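Local coordinates for putative cell adhesion protein (Bacteroides fragilis, PDB 4H40), which probably serves as a fimbrillin-like subunit of a distinct type of pilus of the human gut microbiome, with a likely role in cell adhesion, at residues F186-G191 with V269-K274. Numbering follows the deposited sequence.
Sequences FTVRAG and VLLNLK
Phe186 and Val188 of strand 177-190 meet Val269, Leu271 and Leu273 of strand 266-275 in a face-to-face packing of two beta-sheets, the interior of a beta-sandwich, consistent with the transthyretin-like fold assigned to fimbrillin-like proteins. The two strands belong to different sheets: Val188 pairs through its backbone with Leu251, and Thr187 with Tyr299 and Ala301, whereas strand 266-275 runs between 197-207 and 278-287. The axes of the two short segments come within 11.1 Å at closest and their N-to-C directions differ by 33°, so only side chains bridge the gap. Alternate residues of each strand turn their CB inward. At one end Phe186 and Val269 point at each other across the interface, with CE1 of Phe186 3.8 Å from CG1 of Val269. This methyl lies obliquely over the ring, 4.3 Å from its centroid, in an off-centre CH-pi contact. CG2 of Val269 adds a looser touch on CZ of the ring. One step along, Val188 divides its two methyls between two leucines. CG1, anti to the backbone N (chi1 -175°), reaches CD1 of Leu273 at 3.9 Å, while CG2, beside that N, passes CD2 of Leu271 at the same separation of 3.9 Å; Val188 and Leu271 run alongside one another, pointing opposite ways. Ile206 reaches Phe186 from the 266-275 sheet, Val303 and Leu312 reach Leu273 and Leu271 from the other side, Val303 also touching Val188, and Met284 and Leu286 flank Val269 within its own sheet. Asn272, on the opposite side of its strand, gives a hydrogen bond from ND2 to Gly203 O. All five touching side chains are buried and apolar, and no hydrogen bond crosses between the segments; the two strands are therefore held together here by dispersion and the exclusion of water, without directional polar bonds.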
ATOM      1  N   PHE B 186       3.160   9.590  10.446  1.00 37.80           N
ATOM      2  CA  PHE B 186       3.682   8.266  10.731  1.00 36.21           C
ATOM      3  C   PHE B 186       3.536   8.000  12.236  1.00 40.28           C
ATOM      4  O   PHE B 186       4.009   8.784  13.065  1.00 38.15           O
ATOM      5  CB  PHE B 186       5.150   8.137  10.265  1.00 38.14           C
ATOM      6  CG  PHE B 186       5.359   8.607   8.832  1.00 40.50           C
ATOM      7  CD1 PHE B 186       5.153   7.744   7.760  1.00 44.24           C
ATOM      8  CD2 PHE B 186       5.710   9.913   8.557  1.00 41.96           C
ATOM      9  CE1 PHE B 186       5.272   8.190   6.451  1.00 44.77           C
ATOM     10  CE2 PHE B 186       5.824  10.361   7.238  1.00 44.52           C
ATOM     11  CZ  PHE B 186       5.589   9.505   6.199  1.00 43.21           C
ATOM     12  N   THR B 187       2.774   6.941  12.569  1.00 37.65           N
ATOM     13  CA  THR B 187       2.632   6.413  13.908  1.00 37.59           C
ATOM     14  C   THR B 187       3.493   5.162  13.910  1.00 41.85           C
ATOM     15  O   THR B 187       3.266   4.274  13.071  1.00 40.97           O
ATOM     16  CB  THR B 187       1.164   6.167  14.280  1.00 45.23           C
ATOM     17  OG1 THR B 187       0.426   7.388  14.179  1.00 50.13           O
ATOM     18  CG2 THR B 187       1.015   5.602  15.674  1.00 39.60           C
ATOM     19  N   VAL B 188       4.555   5.144  14.753  1.00 37.88           N
ATOM     20  CA  VAL B 188       5.464   3.981  14.876  1.00 36.74           C
ATOM     21  C   VAL B 188       5.179   3.293  16.200  1.00 39.55           C
ATOM     22  O   VAL B 188       5.415   3.880  17.259  1.00 38.66           O
ATOM     23  CB  VAL B 188       6.965   4.327  14.745  1.00 38.88           C
ATOM     24  CG1 VAL B 188       7.801   3.064  14.752  1.00 39.52           C
ATOM     25  CG2 VAL B 188       7.246   5.174  13.505  1.00 37.19           C
ATOM     26  N   ARG B 189       4.648   2.070  16.146  1.00 35.70           N
ATOM     27  CA  ARG B 189       4.306   1.303  17.338  1.00 36.26           C
ATOM     28  C   ARG B 189       5.450   0.409  17.794  1.00 43.35           C
ATOM     29  O   ARG B 189       6.235  -0.067  16.974  1.00 42.78           O
ATOM     30  CB  ARG B 189       3.084   0.447  17.065  1.00 36.93           C
ATOM     31  CG  ARG B 189       1.775   1.194  16.962  1.00 44.73           C
ATOM     32  CD  ARG B 189       0.667   0.221  16.669  1.00 60.62           C
ATOM     33  NE  ARG B 189      -0.627   0.892  16.551  1.00 83.26           N
ATOM     34  CZ  ARG B 189      -1.655   0.431  15.838  1.00106.20           C
ATOM     35  NH1 ARG B 189      -1.548  -0.709  15.158  1.00 94.33           N
ATOM     36  NH2 ARG B 189      -2.791   1.114  15.786  1.00 97.45           N
ATOM     37  N   ALA B 190       5.534   0.170  19.108  1.00 42.79           N
ATOM     38  CA  ALA B 190       6.530  -0.718  19.706  1.00 44.16           C
ATOM     39  C   ALA B 190       5.906  -2.106  19.813  1.00 54.14           C
ATOM     40  O   ALA B 190       5.000  -2.330  20.633  1.00 55.21           O
ATOM     41  CB  ALA B 190       6.948  -0.198  21.065  1.00 45.23           C
ATOM     42  N   GLY B 191       6.306  -2.981  18.898  1.00 52.90           N
ATOM     43  CA  GLY B 191       5.783  -4.336  18.796  1.00 55.30           C
ATOM     44  C   GLY B 191       6.522  -5.351  19.639  1.00 64.44           C
ATOM     45  O   GLY B 191       7.201  -4.992  20.610  1.00 65.90           O
ATOM     46  N   VAL B 269      10.715   6.971   2.254  1.00 46.83           N
ATOM     47  CA  VAL B 269      10.541   7.368   3.641  1.00 44.12           C
ATOM     48  C   VAL B 269      11.573   6.574   4.466  1.00 50.39           C
ATOM     49  O   VAL B 269      11.448   5.357   4.596  1.00 49.71           O
ATOM     50  CB  VAL B 269       9.082   7.159   4.132  1.00 44.40           C
ATOM     51  CG1 VAL B 269       8.955   7.469   5.615  1.00 42.39           C
ATOM     52  CG2 VAL B 269       8.108   8.020   3.348  1.00 43.66           C
ATOM     53  N   LEU B 270      12.612   7.265   4.982  1.00 47.87           N
ATOM     54  CA  LEU B 270      13.627   6.626   5.816  1.00 47.87           C
ATOM     55  C   LEU B 270      13.395   6.931   7.287  1.00 46.74           C
ATOM     56  O   LEU B 270      13.500   8.078   7.692  1.00 44.07           O
ATOM     57  CB  LEU B 270      15.033   7.085   5.442  1.00 50.22           C
ATOM     58  CG  LEU B 270      15.724   6.471   4.275  1.00 57.44           C
ATOM     59  CD1 LEU B 270      17.086   7.100   4.140  1.00 60.30           C
ATOM     60  CD2 LEU B 270      15.896   4.991   4.461  1.00 59.71           C
ATOM     61  N   LEU B 271      13.152   5.903   8.085  1.00 42.63           N
ATOM     62  CA  LEU B 271      12.936   6.053   9.509  1.00 41.83           C
ATOM     63  C   LEU B 271      14.196   5.658  10.231  1.00 48.56           C
ATOM     64  O   LEU B 271      14.638   4.528  10.097  1.00 48.41           O
ATOM     65  CB  LEU B 271      11.742   5.199   9.967  1.00 41.14           C
ATOM     66  CG  LEU B 271      10.401   5.503   9.292  1.00 45.61           C
ATOM     67  CD1 LEU B 271      10.203   4.643   8.049  1.00 47.07           C
ATOM     68  CD2 LEU B 271       9.270   5.291  10.223  1.00 46.50           C
ATOM     69  N   ASN B 272      14.818   6.613  10.937  1.00 47.57           N
ATOM     70  CA  ASN B 272      16.027   6.416  11.733  1.00 48.19           C
ATOM     71  C   ASN B 272      15.596   6.361  13.173  1.00 53.08           C
ATOM     72  O   ASN B 272      15.206   7.388  13.749  1.00 53.25           O
ATOM     73  CB  ASN B 272      17.024   7.526  11.473  1.00 48.79           C
ATOM     74  CG  ASN B 272      17.386   7.656  10.022  1.00 54.54           C
ATOM     75  OD1 ASN B 272      18.228   6.935   9.521  1.00 51.25           O
ATOM     76  ND2 ASN B 272      16.739   8.561   9.321  1.00 44.24           N
ATOM     77  N   LEU B 273      15.540   5.138  13.727  1.00 48.15           N
ATOM     78  CA  LEU B 273      15.033   4.926  15.079  1.00 46.14           C
ATOM     79  C   LEU B 273      16.034   4.199  15.944  1.00 51.05           C
ATOM     80  O   LEU B 273      16.877   3.445  15.443  1.00 51.65           O
ATOM     81  CB  LEU B 273      13.712   4.113  15.036  1.00 44.99           C
ATOM     82  CG  LEU B 273      12.607   4.573  14.066  1.00 48.06           C
ATOM     83  CD1 LEU B 273      11.537   3.512  13.891  1.00 46.06           C
ATOM     84  CD2 LEU B 273      11.984   5.883  14.504  1.00 50.65           C
ATOM     85  N   LYS B 274      15.922   4.410  17.256  1.00 47.33           N
ATOM     86  CA  LYS B 274      16.732   3.746  18.262  1.00 47.64           C
ATOM     87  C   LYS B 274      15.851   2.693  18.905  1.00 49.55           C
ATOM     88  O   LYS B 274      15.037   3.018  19.758  1.00 49.00           O
ATOM     89  CB  LYS B 274      17.282   4.761  19.278  1.00 49.21           C
ATOM     90  CG  LYS B 274      18.457   4.259  20.091  1.00 61.03           C
ATOM     91  CD  LYS B 274      18.942   5.369  20.990  1.00 67.14           C
ATOM     92  CE  LYS B 274      20.314   5.086  21.541  1.00 87.84           C
ATOM     93  NZ  LYS B 274      20.697   6.105  22.552  1.00104.39           N
TER